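Long-range contacts in cytolethal distending toxin subunit A (Haemophilus ducreyi, PDB 1SR4), which probably forms with CdtC the heterodimeric, lectin-like part of a tripartite genotoxin that is required to deliver CdtB: residues A[64-69]-A[188-193]; A[161-166]-A[174-179]; A[52-57]-A[201-206]; A[58-63]-A[98-103]. All coordinates share one frame; numbering follows the deposited sequence.

Interaction 1 of 4, residues A[64-69]-A[188-193]; sequences MGQNGA and SRDQTW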
loop_
_atom_site.group_PDB
_atom_site.type_symbol
_atom_site.label_atom_id
_atom_site.label_comp_id
_atom_site.label_asym_id
_atom_site.label_seq_id
_atom_site.Cartn_x
_atom_site.Cartn_y
_atom_site.Cartn_z
ATOM N N MET A 64 -5.122 -14.067 -4.634
ATOM C CA MET A 64 -6.209 -14.816 -4.011
ATOM C C MET A 64 -7.575 -14.468 -4.577
ATOM O O MET A 64 -7.928 -13.295 -4.667
ATOM C CB MET A 64 -6.205 -14.538 -2.492
ATOM C CG MET A 64 -7.331 -15.251 -1.727
ATOM S SD MET A 64 -7.543 -14.700 0.007
ATOM C CE MET A 64 -6.030 -15.248 0.815
ATOM N N GLY A 65 -8.346 -15.486 -4.952
ATOM C CA GLY A 65 -9.678 -15.237 -5.472
ATOM C C GLY A 65 -10.619 -14.982 -4.310
ATOM O O GLY A 65 -10.248 -15.155 -3.141
ATOM N N GLN A 66 -11.851 -14.591 -4.616
ATOM C CA GLN A 66 -12.811 -14.265 -3.566
ATOM C C GLN A 66 -13.219 -15.462 -2.716
ATOM O O GLN A 66 -13.807 -15.304 -1.634
ATOM C CB GLN A 66 -14.039 -13.614 -4.187
ATOM C CG GLN A 66 -13.709 -12.299 -4.877
ATOM C CD GLN A 66 -14.789 -11.288 -4.648
ATOM O OE1 GLN A 66 -14.789 -10.590 -3.635
ATOM N NE2 GLN A 66 -15.740 -11.217 -5.573
ATOM N N ASN A 67 -12.880 -16.652 -3.205
ATOM C CA ASN A 67 -13.198 -17.903 -2.526
ATOM C C ASN A 67 -11.967 -18.412 -1.763
ATOM O O ASN A 67 -11.972 -19.523 -1.221
ATOM C CB ASN A 67 -13.657 -18.946 -3.557
ATOM C CG ASN A 67 -12.570 -19.289 -4.561
ATOM O OD1 ASN A 67 -11.519 -18.637 -4.607
ATOM N ND2 ASN A 67 -12.825 -20.303 -5.389
ATOM N N GLY A 68 -10.925 -17.577 -1.720
ATOM C CA GLY A 68 -9.699 -17.915 -1.004
ATOM C C GLY A 68 -8.696 -18.741 -1.797
ATOM O O GLY A 68 -7.583 -19.006 -1.317
ATOM N N ALA A 69 -9.076 -19.152 -3.006
ATOM C CA ALA A 69 -8.203 -19.969 -3.837
ATOM C C ALA A 69 -7.055 -19.113 -4.348
ATOM O O ALA A 69 -7.259 -17.969 -4.760
ATOM C CB ALA A 69 -9.000 -20.584 -5.004
ATOM N N SER A 188 -20.326 -18.656 -10.478
ATOM C CA SER A 188 -19.656 -19.474 -11.492
ATOM C C SER A 188 -18.649 -18.716 -12.335
ATOM O O SER A 188 -17.979 -19.298 -13.176
ATOM C CB SER A 188 -20.692 -20.094 -12.444
ATOM O OG SER A 188 -21.341 -19.081 -13.216
ATOM N N ARG A 189 -18.536 -17.416 -12.120
ATOM C CA ARG A 189 -17.627 -16.617 -12.937
ATOM C C ARG A 189 -17.301 -15.311 -12.210
ATOM O O ARG A 189 -18.166 -14.450 -12.051
ATOM C CB ARG A 189 -18.309 -16.332 -14.284
ATOM C CG ARG A 189 -17.512 -15.455 -15.237
ATOM C CD ARG A 189 -18.165 -15.376 -16.632
ATOM N NE ARG A 189 -17.274 -14.706 -17.579
ATOM C CZ ARG A 189 -17.171 -13.389 -17.705
ATOM N NH1 ARG A 189 -17.922 -12.592 -16.956
ATOM N NH2 ARG A 189 -16.279 -12.862 -18.547
ATOM N N ASP A 190 -16.057 -15.175 -11.768
ATOM C CA ASP A 190 -15.637 -13.981 -11.031
ATOM C C ASP A 190 -14.292 -13.554 -11.611
ATOM O O ASP A 190 -13.517 -14.400 -12.078
ATOM C CB ASP A 190 -15.488 -14.342 -9.557
ATOM C CG ASP A 190 -15.458 -13.128 -8.631
ATOM O OD1 ASP A 190 -14.873 -12.071 -8.956
ATOM O OD2 ASP A 190 -16.003 -13.256 -7.524
ATOM N N GLN A 191 -14.021 -12.252 -11.615
ATOM C CA GLN A 191 -12.755 -11.779 -12.149
ATOM C C GLN A 191 -12.013 -10.924 -11.133
ATOM O O GLN A 191 -11.038 -10.254 -11.484
ATOM C CB GLN A 191 -12.964 -10.976 -13.445
ATOM C CG GLN A 191 -13.595 -11.769 -14.584
ATOM C CD GLN A 191 -13.705 -10.958 -15.867
ATOM O OE1 GLN A 191 -13.991 -9.756 -15.831
ATOM N NE2 GLN A 191 -13.494 -11.614 -17.012
ATOM N N THR A 192 -12.453 -10.934 -9.875
ATOM C CA THR A 192 -11.745 -10.119 -8.886
ATOM C C THR A 192 -10.780 -10.960 -8.062
ATOM O O THR A 192 -11.098 -12.071 -7.625
ATOM C CB THR A 192 -12.715 -9.347 -7.932
ATOM O OG1 THR A 192 -13.697 -10.230 -7.415
ATOM C CG2 THR A 192 -13.441 -8.243 -8.680
ATOM N N TRP A 193 -9.591 -10.396 -7.867
ATOM C CA TRP A 193 -8.502 -11.020 -7.127
ATOM C C TRP A 193 -7.977 -10.079 -6.063
ATOM O O TRP A 193 -8.096 -8.860 -6.210
ATOM C CB TRP A 193 -7.348 -11.318 -8.082
ATOM C CG TRP A 193 -7.661 -12.355 -9.119
ATOM C CD1 TRP A 193 -8.256 -12.164 -10.346
ATOM C CD2 TRP A 193 -7.405 -13.755 -9.004
ATOM N NE1 TRP A 193 -8.379 -13.381 -10.999
ATOM C CE2 TRP A 193 -7.865 -14.368 -10.191
ATOM C CE3 TRP A 193 -6.828 -14.553 -8.004
ATOM C CZ2 TRP A 193 -7.765 -15.753 -10.406
ATOM C CZ3 TRP A 193 -6.728 -15.930 -8.221
ATOM C CH2 TRP A 193 -7.196 -16.509 -9.414
#
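G65 and W193 lie alongside each other with their CA atoms 4.7 Å apart, where the early strand 62-65 runs antiparallel to the late strand 189-196. Pairing of strands from the two ends of the domain closes the beta-trefoil, here of the ricin-B type. The bridge is loose at this point: the close approach is a CA-H...O contact, W193 CA lying 3.4 Å from M64 O. Beyond it the chain reverses through a type I turn from G65 to G68, closed by G68 N donating to G65 O (2.9 Å), with G65 N to A69 O (2.7 Å) joining the two arms at its base, while N67 OD1 accepts from A69 N in an Asx turn.

The W193 indole leans obliquely against this backbone, its CE3 3.5 Å from G65 N, and M64 N lies in plane at its edge. On the polar side, Q66 NE2 donates to the syn lone pair of D190 OD2 (2.8 Å, 160° at the hydrogen). The partner lies near the plane of the amide, whereas amide and carboxylate planes stand 88° apart. Y194 takes the other end of the amide through its hydroxyl, and G151 of the CdtC chain offers its carbonyl to NE2, so the glutamine is held from several directions at the subunit boundary.

What orients D190 is its own neighbour two residues on. With CG anti to the backbone N (chi1 -163°), the carboxylate folds into an Asx turn: OD1 receives T192 N at 2.8 Å and, from the same face of the carboxylate plane, T192 OG1 at 2.7 Å.

Interaction 2 of 4, residues A[161-166]-A[174-179]; sequences RCVTYN and STVTLS
C162 and S179 form a hydrogen-bonded antiparallel pair, as do T164 and T177, and these pairs set the register of a beta hairpin in the trefoil. The bond from T164 N to T177 O is almost straight (2.7 Å, 177°). CA-H...O contacts, such as L178 CA to C162 O at 3.3 Å, fill the intervening non-hydrogen-bonded positions.

Hydroxyls carry the polar face. S179 OG donates to T164 OG1 (2.7 Å), which in turn donates to C162 O (3.0 Å) from above the carbonyl plane. That oxygen also takes S179 N. T164 OG1 accepts from Q191, and S179 OG from R189. At the far end N166 is met twice: its backbone O by S174 OG at 2.6 Å, and its OD1, in the carbonyl plane, by T175 N at 2.7 Å. A water joins N166 ND2 to T175 OG1, and N67 donates its amide to S174 OG.

The opposite face is apolar, V163 CG1 touching V176 CG1 at 3.6 Å. L178 O lies over one face of the R161 guanidinium, offset toward its rim and not hydrogen-bonded; NE and NH2 bond Q159 and N126.

A disulfide ties C162 to C181. Y165 OH bonds T192 O, and its ring meets W193 at about 55°. Strands 152-156 (I154 to V163) and 189-196 (D190 to Y165) bond strand 162-165 on the edge away from its partner; strand 82-86 meets S174 and V176.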
loop_
_atom_site.group_PDB
_atom_site.type_symbol
_atom_site.label_atom_id
_atom_site.label_comp_id
_atom_site.label_asym_id
_atom_site.label_seq_id
_atom_site.Cartn_x
_atom_site.Cartn_y
_atom_site.Cartn_z
ATOM N N ARG A 161 -7.706 -9.932 -22.508
ATOM C CA ARG A 161 -8.747 -10.651 -21.771
ATOM C C ARG A 161 -8.366 -10.752 -20.287
ATOM O O ARG A 161 -7.196 -10.675 -19.942
ATOM C CB ARG A 161 -8.948 -12.047 -22.367
ATOM C CG ARG A 161 -9.490 -12.029 -23.803
ATOM C CD ARG A 161 -10.130 -13.366 -24.186
ATOM N NE ARG A 161 -9.170 -14.468 -24.277
ATOM C CZ ARG A 161 -9.526 -15.737 -24.484
ATOM N NH1 ARG A 161 -10.805 -16.047 -24.615
ATOM N NH2 ARG A 161 -8.616 -16.693 -24.565
ATOM N N CYS A 162 -9.357 -10.930 -19.422
ATOM C CA CYS A 162 -9.117 -10.995 -17.990
ATOM C C CYS A 162 -9.139 -12.391 -17.383
ATOM O O CYS A 162 -9.863 -13.278 -17.842
ATOM C CB CYS A 162 -10.124 -10.078 -17.284
ATOM S SG CYS A 162 -9.691 -8.328 -17.557
ATOM N N VAL A 163 -8.331 -12.568 -16.343
ATOM C CA VAL A 163 -8.218 -13.841 -15.633
ATOM C C VAL A 163 -9.529 -14.082 -14.883
ATOM O O VAL A 163 -9.912 -13.322 -13.991
ATOM C CB VAL A 163 -7.022 -13.803 -14.673
ATOM C CG1 VAL A 163 -6.863 -15.146 -13.959
ATOM C CG2 VAL A 163 -5.762 -13.447 -15.469
ATOM N N THR A 164 -10.200 -15.163 -15.259
ATOM C CA THR A 164 -11.514 -15.534 -14.736
ATOM C C THR A 164 -11.483 -16.874 -14.012
ATOM O O THR A 164 -10.703 -17.758 -14.370
ATOM C CB THR A 164 -12.493 -15.638 -15.936
ATOM O OG1 THR A 164 -12.380 -14.448 -16.725
ATOM C CG2 THR A 164 -13.938 -15.837 -15.478
ATOM N N TYR A 165 -12.344 -17.040 -13.007
ATOM C CA TYR A 165 -12.391 -18.301 -12.271
ATOM C C TYR A 165 -13.776 -18.508 -11.677
ATOM O O TYR A 165 -14.557 -17.567 -11.579
ATOM C CB TYR A 165 -11.353 -18.304 -11.138
ATOM C CG TYR A 165 -11.618 -17.245 -10.092
ATOM C CD1 TYR A 165 -12.326 -17.547 -8.919
ATOM C CD2 TYR A 165 -11.189 -15.935 -10.293
ATOM C CE1 TYR A 165 -12.597 -16.556 -7.968
ATOM C CE2 TYR A 165 -11.450 -14.936 -9.361
ATOM C CZ TYR A 165 -12.154 -15.244 -8.203
ATOM O OH TYR A 165 -12.437 -14.228 -7.312
ATOM N N ASN A 166 -14.070 -19.743 -11.280
ATOM C CA ASN A 166 -15.350 -20.047 -10.664
ATOM C C ASN A 166 -15.173 -20.110 -9.149
ATOM O O ASN A 166 -14.501 -20.994 -8.644
ATOM C CB ASN A 166 -15.873 -21.401 -11.160
ATOM C CG ASN A 166 -14.840 -22.521 -11.012
ATOM O OD1 ASN A 166 -13.698 -22.408 -11.488
ATOM N ND2 ASN A 166 -15.240 -23.611 -10.360
ATOM N N SER A 174 -10.455 -23.955 -8.366
ATOM C CA SER A 174 -11.210 -23.121 -9.274
ATOM C C SER A 174 -10.446 -23.272 -10.582
ATOM O O SER A 174 -9.214 -23.385 -10.585
ATOM C CB SER A 174 -11.193 -21.657 -8.825
ATOM O OG SER A 174 -12.113 -21.449 -7.763
ATOM N N THR A 175 -11.173 -23.307 -11.689
ATOM C CA THR A 175 -10.569 -23.420 -13.016
ATOM C C THR A 175 -10.283 -21.996 -13.448
ATOM O O THR A 175 -11.146 -21.126 -13.341
ATOM C CB THR A 175 -11.559 -24.091 -13.990
ATOM O OG1 THR A 175 -11.949 -25.354 -13.435
ATOM C CG2 THR A 175 -10.929 -24.314 -15.372
ATOM N N VAL A 176 -9.073 -21.757 -13.935
ATOM C CA VAL A 176 -8.652 -20.415 -14.333
ATOM C C VAL A 176 -8.636 -20.242 -15.851
ATOM O O VAL A 176 -7.959 -20.973 -16.562
ATOM C CB VAL A 176 -7.252 -20.121 -13.761
ATOM C CG1 VAL A 176 -6.824 -18.704 -14.108
ATOM C CG2 VAL A 176 -7.264 -20.326 -12.227
ATOM N N THR A 177 -9.374 -19.256 -16.341
ATOM C CA THR A 177 -9.453 -19.031 -17.775
ATOM C C THR A 177 -9.272 -17.559 -18.082
ATOM O O THR A 177 -9.089 -16.743 -17.175
ATOM C CB THR A 177 -10.841 -19.456 -18.315
ATOM O OG1 THR A 177 -11.861 -18.718 -17.627
ATOM C CG2 THR A 177 -11.096 -20.950 -18.079
ATOM N N LEU A 178 -9.324 -17.231 -19.370
ATOM C CA LEU A 178 -9.235 -15.852 -19.824
ATOM C C LEU A 178 -10.526 -15.571 -20.593
ATOM O O LEU A 178 -10.934 -16.369 -21.437
ATOM C CB LEU A 178 -8.040 -15.666 -20.753
ATOM C CG LEU A 178 -6.671 -15.706 -20.084
ATOM C CD1 LEU A 178 -5.572 -15.597 -21.135
ATOM C CD2 LEU A 178 -6.587 -14.543 -19.089
ATOM N N SER A 179 -11.194 -14.466 -20.283
ATOM C CA SER A 179 -12.418 -14.123 -21.006
ATOM C C SER A 179 -12.626 -12.613 -21.019
ATOM O O SER A 179 -11.839 -11.862 -20.432
ATOM C CB SER A 179 -13.642 -14.838 -20.401
ATOM O OG SER A 179 -13.834 -14.467 -19.050
HETATM O O HOH W 1 -13.094 -25.790 -10.851
#

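Interaction 3 of 4, residues A[52-57]-A[201-206]; sequences VLPSEP and EATAVN
L53 and T203 carry most of this small contact, and V205 adds to it. The leucine reaches across with its CD2 branch: CD2 and CG both come within 3.6 Å of T203 CG2, the two side chains meeting at a slant. Its CG stands roughly anti to the backbone N (chi1 -151°), which swings the isobutyl end toward the C-terminal segment. T203 turns its methyl to the leucine and its hydroxyl to the neighbouring proline, with OG1 4.0 Å from P54 CD. V205 supports the same branch from further along the chain, CG1 lying 4.2 Å from L53 CD2.

No direct hydrogen bond joins the two segments. One water lies between them, 3.0 Å from T203 OG1, and also gives a weak, long bond to V52 O at 3.5 Å.

These are the terminal extensions of CdtA, well away from the centre of its beta-trefoil, and they meet where the three toxin subunits come together. A202 and T203 pair antiparallel with a strand of the CdtC chain, so that a beta-sheet continues from one subunit into the next. N101 of CdtC joins both segments, its side-chain amide accepting a hydrogen bond from T203 N through OD1 and donating to P54 O through ND2. From the CdtB chain, T75 packs on L53 and R28 on V205. At the very C terminus N206 is held by CdtC, its ND2 donating to the carbonyl of D61 of that chain.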
loop_
_atom_site.group_PDB
_atom_site.type_symbol
_atom_site.label_atom_id
_atom_site.label_comp_id
_atom_site.label_asym_id
_atom_site.label_seq_id
_atom_site.Cartn_x
_atom_site.Cartn_y
_atom_site.Cartn_z
ATOM N N VAL A 52 18.462 -13.588 13.256
ATOM C CA VAL A 52 17.777 -13.944 12.027
ATOM C C VAL A 52 16.388 -13.291 11.951
ATOM O O VAL A 52 15.601 -13.411 12.881
ATOM C CB VAL A 52 17.585 -15.483 11.944
ATOM C CG1 VAL A 52 16.790 -15.854 10.682
ATOM C CG2 VAL A 52 18.938 -16.176 11.944
ATOM N N LEU A 53 16.109 -12.583 10.855
ATOM C CA LEU A 53 14.789 -11.974 10.590
ATOM C C LEU A 53 14.795 -11.758 9.078
ATOM O O LEU A 53 15.132 -10.684 8.595
ATOM C CB LEU A 53 14.586 -10.639 11.325
ATOM C CG LEU A 53 13.101 -10.359 11.644
ATOM C CD1 LEU A 53 12.928 -9.017 12.326
ATOM C CD2 LEU A 53 12.284 -10.370 10.348
ATOM N N PRO A 54 14.406 -12.792 8.316
ATOM C CA PRO A 54 14.357 -12.820 6.849
ATOM C C PRO A 54 13.633 -11.662 6.169
ATOM O O PRO A 54 12.517 -11.314 6.545
ATOM C CB PRO A 54 13.665 -14.158 6.541
ATOM C CG PRO A 54 13.762 -14.947 7.824
ATOM C CD PRO A 54 13.606 -13.896 8.876
ATOM N N SER A 55 14.275 -11.076 5.161
ATOM C CA SER A 55 13.668 -10.001 4.390
ATOM C C SER A 55 13.087 -10.616 3.104
ATOM O O SER A 55 12.166 -10.084 2.506
ATOM C CB SER A 55 14.723 -8.948 4.022
ATOM O OG SER A 55 15.800 -9.546 3.314
ATOM N N GLU A 56 13.634 -11.752 2.697
ATOM C CA GLU A 56 13.206 -12.422 1.476
ATOM C C GLU A 56 11.684 -12.637 1.339
ATOM O O GLU A 56 11.121 -12.400 0.268
ATOM C CB GLU A 56 13.937 -13.757 1.350
ATOM C CG GLU A 56 13.936 -14.345 -0.053
ATOM C CD GLU A 56 14.551 -13.401 -1.076
ATOM O OE1 GLU A 56 15.586 -12.777 -0.751
ATOM O OE2 GLU A 56 14.011 -13.287 -2.203
ATOM N N PRO A 57 11.008 -13.097 2.408
ATOM C CA PRO A 57 9.555 -13.321 2.338
ATOM C C PRO A 57 8.758 -12.085 1.914
ATOM O O PRO A 57 7.662 -12.210 1.357
ATOM C CB PRO A 57 9.205 -13.782 3.758
ATOM C CG PRO A 57 10.468 -14.525 4.192
ATOM C CD PRO A 57 11.546 -13.556 3.706
ATOM N N GLU A 201 5.863 -18.849 6.481
ATOM C CA GLU A 201 5.939 -18.593 7.920
ATOM C C GLU A 201 6.263 -17.100 7.977
ATOM O O GLU A 201 7.113 -16.616 7.219
ATOM C CB GLU A 201 7.079 -19.370 8.572
ATOM C CG GLU A 201 6.827 -20.866 8.683
ATOM C CD GLU A 201 6.231 -21.252 10.026
ATOM O OE1 GLU A 201 6.811 -20.878 11.075
ATOM O OE2 GLU A 201 5.190 -21.931 10.037
ATOM N N ALA A 202 5.582 -16.383 8.866
ATOM C CA ALA A 202 5.752 -14.936 9.001
ATOM C C ALA A 202 6.483 -14.599 10.286
ATOM O O ALA A 202 6.281 -15.252 11.303
ATOM C CB ALA A 202 4.375 -14.260 9.002
ATOM N N THR A 203 7.336 -13.584 10.239
ATOM C CA THR A 203 8.078 -13.176 11.419
ATOM C C THR A 203 7.542 -11.805 11.827
ATOM O O THR A 203 7.492 -10.891 11.004
ATOM C CB THR A 203 9.609 -13.085 11.115
ATOM O OG1 THR A 203 10.088 -14.361 10.660
ATOM C CG2 THR A 203 10.391 -12.677 12.368
ATOM N N ALA A 204 7.112 -11.670 13.084
ATOM C CA ALA A 204 6.597 -10.390 13.588
ATOM C C ALA A 204 7.714 -9.350 13.624
ATOM O O ALA A 204 8.840 -9.645 14.044
ATOM C CB ALA A 204 6.006 -10.567 14.993
ATOM N N VAL A 205 7.398 -8.132 13.199
ATOM C CA VAL A 205 8.384 -7.067 13.151
ATOM C C VAL A 205 8.031 -5.884 14.038
ATOM O O VAL A 205 8.595 -4.807 13.886
ATOM C CB VAL A 205 8.590 -6.558 11.703
ATOM C CG1 VAL A 205 9.179 -7.649 10.854
ATOM C CG2 VAL A 205 7.263 -6.080 11.114
ATOM N N ASN A 206 7.104 -6.101 14.971
ATOM C CA ASN A 206 6.678 -5.065 15.910
ATOM C C ASN A 206 7.819 -4.690 16.854
ATOM O O ASN A 206 8.698 -5.541 17.078
ATOM C CB ASN A 206 5.474 -5.557 16.736
ATOM C CG ASN A 206 5.727 -6.909 17.436
ATOM O OD1 ASN A 206 6.186 -7.873 16.820
ATOM N ND2 ASN A 206 5.395 -6.977 18.724
ATOM O OXT ASN A 206 7.809 -3.557 17.374
HETATM O O HOH W 2 12.845 -15.101 11.613
#

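Interaction 4 of 4, residues A[58-63]-A[98-103]; sequences SNFMTL and NWKMEP
F60 presents the rim of its phenyl ring to the backbone of the other segment: W99 C lies at the edge, near the ring plane, 3.7 Å from F60 CD1. Beside it K100 CB approaches CE1 obliquely, at the same 3.7 Å. The lysine chain leaves its backbone with CG anti to N and kinks at chi3 (-69°), which brings CE to 3.9 Å from F60 CZ and sets it near N59 CB, so its aliphatic part runs past the CE1-CZ side of the ring. The W99 indole likewise has M61 O at an edge near its plane, and sends its own NE1 to the carbonyl of L71.

The backbones meet in a single antiparallel bridge. M61 N donates to W99 O (2.8 Å) and W99 N donates back to M61 O at 2.9 Å, nearly straight (173°). Past this bridge the chains part, and a water spans the gap, donating to N59 O and accepting from M101 N. Doubly bent, the M61 chain curls back so that SD sits 3.7 Å from W99 O and CE touches M101 SD at 4.1 Å.

N59 OD1 accepts from E34 N of the CdtB chain, and R245 of that chain packs on M61. N98 OD1 accepts from V199 N, and T62 OG1 bonds P197 O. Thus the approach to strand 62-65, at M61, is joined to the 99-103/110-114 hairpin in the beta-trefoil beside the CdtB interface.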
loop_
_atom_site.group_PDB
_atom_site.type_symbol
_atom_site.label_atom_id
_atom_site.label_comp_id
_atom_site.label_asym_id
_atom_site.label_seq_id
_atom_site.Cartn_x
_atom_site.Cartn_y
_atom_site.Cartn_z
ATOM N N SER A 58 9.315 -10.899 2.163
ATOM C CA SER A 58 8.668 -9.645 1.808
ATOM C C SER A 58 8.507 -9.505 0.305
ATOM O O SER A 58 7.660 -8.740 -0.171
ATOM C CB SER A 58 9.503 -8.448 2.296
ATOM O OG SER A 58 9.629 -8.454 3.707
ATOM N N ASN A 59 9.333 -10.218 -0.448
ATOM C CA ASN A 59 9.281 -10.100 -1.898
ATOM C C ASN A 59 8.198 -10.914 -2.594
ATOM O O ASN A 59 7.983 -10.758 -3.800
ATOM C CB ASN A 59 10.644 -10.451 -2.494
ATOM C CG ASN A 59 11.746 -9.553 -1.965
ATOM O OD1 ASN A 59 11.604 -8.332 -1.952
ATOM N ND2 ASN A 59 12.846 -10.149 -1.520
ATOM N N PHE A 60 7.505 -11.762 -1.842
ATOM C CA PHE A 60 6.494 -12.611 -2.442
ATOM C C PHE A 60 5.085 -12.339 -1.964
ATOM O O PHE A 60 4.871 -11.697 -0.951
ATOM C CB PHE A 60 6.877 -14.071 -2.198
ATOM C CG PHE A 60 8.216 -14.407 -2.750
ATOM C CD1 PHE A 60 8.361 -14.732 -4.096
ATOM C CD2 PHE A 60 9.349 -14.294 -1.961
ATOM C CE1 PHE A 60 9.621 -14.931 -4.640
ATOM C CE2 PHE A 60 10.625 -14.496 -2.504
ATOM C CZ PHE A 60 10.756 -14.813 -3.840
ATOM N N MET A 61 4.127 -12.852 -2.714
ATOM C CA MET A 61 2.727 -12.663 -2.390
ATOM C C MET A 61 1.911 -13.743 -3.079
ATOM O O MET A 61 2.468 -14.610 -3.767
ATOM C CB MET A 61 2.290 -11.279 -2.880
ATOM C CG MET A 61 2.726 -10.937 -4.319
ATOM S SD MET A 61 1.750 -11.713 -5.633
ATOM C CE MET A 61 0.345 -10.587 -5.653
ATOM N N THR A 62 0.598 -13.713 -2.871
ATOM C CA THR A 62 -0.278 -14.632 -3.579
ATOM C C THR A 62 -1.393 -13.816 -4.231
ATOM O O THR A 62 -1.681 -12.684 -3.824
ATOM C CB THR A 62 -0.965 -15.668 -2.661
ATOM O OG1 THR A 62 -1.639 -14.983 -1.599
ATOM C CG2 THR A 62 0.046 -16.671 -2.095
ATOM N N LEU A 63 -1.988 -14.390 -5.267
ATOM C CA LEU A 63 -3.115 -13.781 -5.959
ATOM C C LEU A 63 -4.243 -14.660 -5.434
ATOM O O LEU A 63 -4.290 -15.867 -5.722
ATOM C CB LEU A 63 -2.954 -13.933 -7.476
ATOM C CG LEU A 63 -1.770 -13.110 -8.005
ATOM C CD1 LEU A 63 -1.487 -13.418 -9.475
ATOM C CD2 LEU A 63 -2.093 -11.634 -7.801
ATOM N N ASN A 98 3.464 -19.202 -4.357
ATOM C CA ASN A 98 3.868 -17.813 -4.155
ATOM C C ASN A 98 4.547 -17.219 -5.371
ATOM O O ASN A 98 5.286 -17.898 -6.068
ATOM C CB ASN A 98 4.823 -17.690 -2.948
ATOM C CG ASN A 98 4.190 -18.165 -1.663
ATOM O OD1 ASN A 98 3.044 -17.828 -1.370
ATOM N ND2 ASN A 98 4.931 -18.951 -0.884
ATOM N N TRP A 99 4.315 -15.927 -5.585
ATOM C CA TRP A 99 4.877 -15.229 -6.721
ATOM C C TRP A 99 5.491 -13.907 -6.311
ATOM O O TRP A 99 5.090 -13.300 -5.310
ATOM C CB TRP A 99 3.782 -14.930 -7.751
ATOM C CG TRP A 99 2.972 -16.127 -8.160
ATOM C CD1 TRP A 99 1.869 -16.629 -7.530
ATOM C CD2 TRP A 99 3.210 -16.966 -9.293
ATOM N NE1 TRP A 99 1.400 -17.737 -8.208
ATOM C CE2 TRP A 99 2.204 -17.961 -9.297
ATOM C CE3 TRP A 99 4.178 -16.971 -10.312
ATOM C CZ2 TRP A 99 2.130 -18.955 -10.281
ATOM C CZ3 TRP A 99 4.106 -17.964 -11.297
ATOM C CH2 TRP A 99 3.085 -18.940 -11.270
ATOM N N LYS A 100 6.459 -13.470 -7.108
ATOM C CA LYS A 100 7.106 -12.190 -6.925
ATOM C C LYS A 100 6.548 -11.329 -8.067
ATOM O O LYS A 100 6.676 -11.664 -9.248
ATOM C CB LYS A 100 8.626 -12.315 -7.054
ATOM C CG LYS A 100 9.350 -10.962 -7.109
ATOM C CD LYS A 100 10.866 -11.118 -7.336
ATOM C CE LYS A 100 11.545 -11.736 -6.126
ATOM N NZ LYS A 100 13.031 -11.932 -6.300
ATOM N N MET A 101 5.908 -10.233 -7.703
ATOM C CA MET A 101 5.324 -9.314 -8.667
ATOM C C MET A 101 6.340 -8.207 -9.006
ATOM O O MET A 101 6.767 -7.468 -8.121
ATOM C CB MET A 101 4.080 -8.705 -8.038
ATOM C CG MET A 101 3.043 -8.272 -8.997
ATOM S SD MET A 101 1.580 -7.619 -8.142
ATOM C CE MET A 101 1.351 -6.340 -9.197
ATOM N N GLU A 102 6.715 -8.097 -10.279
ATOM C CA GLU A 102 7.670 -7.085 -10.737
ATOM C C GLU A 102 7.121 -6.292 -11.906
ATOM O O GLU A 102 6.246 -6.767 -12.641
ATOM C CB GLU A 102 8.966 -7.717 -11.245
ATOM C CG GLU A 102 9.521 -8.819 -10.402
ATOM C CD GLU A 102 10.831 -9.366 -10.951
ATOM O OE1 GLU A 102 10.984 -9.470 -12.186
ATOM O OE2 GLU A 102 11.709 -9.708 -10.136
ATOM N N PRO A 103 7.635 -5.065 -12.100
ATOM C CA PRO A 103 7.158 -4.272 -13.223
ATOM C C PRO A 103 7.622 -5.001 -14.471
ATOM O O PRO A 103 8.640 -5.685 -14.449
ATOM C CB PRO A 103 7.873 -2.933 -13.026
ATOM C CG PRO A 103 7.897 -2.808 -11.539
ATOM C CD PRO A 103 8.345 -4.207 -11.128
HETATM O O HOH W 3 5.909 -9.319 -5.270
#

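Followed from the N terminus, the chain opens three contacts in immediate succession: residues 52-57 start interaction 3, 58-63 interaction 4 and 64-69 interaction 1. Interaction 4 closes first, at 98-103. Interaction 2 then opens and closes as a local hairpin, followed by 188-193 closing interaction 1 and 201-206 closing interaction 3 at the C terminus. Interaction 2 is therefore nested in interaction 1, and everything lies within the loop of interaction 3, whereas interactions 1 and 4 cross, their segments alternating along the chain, and both use strand 62-65. Interactions 1, 2 and 4 knit the trefoil; interaction 3, its centre about 28 Å from that of interaction 1, joins the terminal extensions.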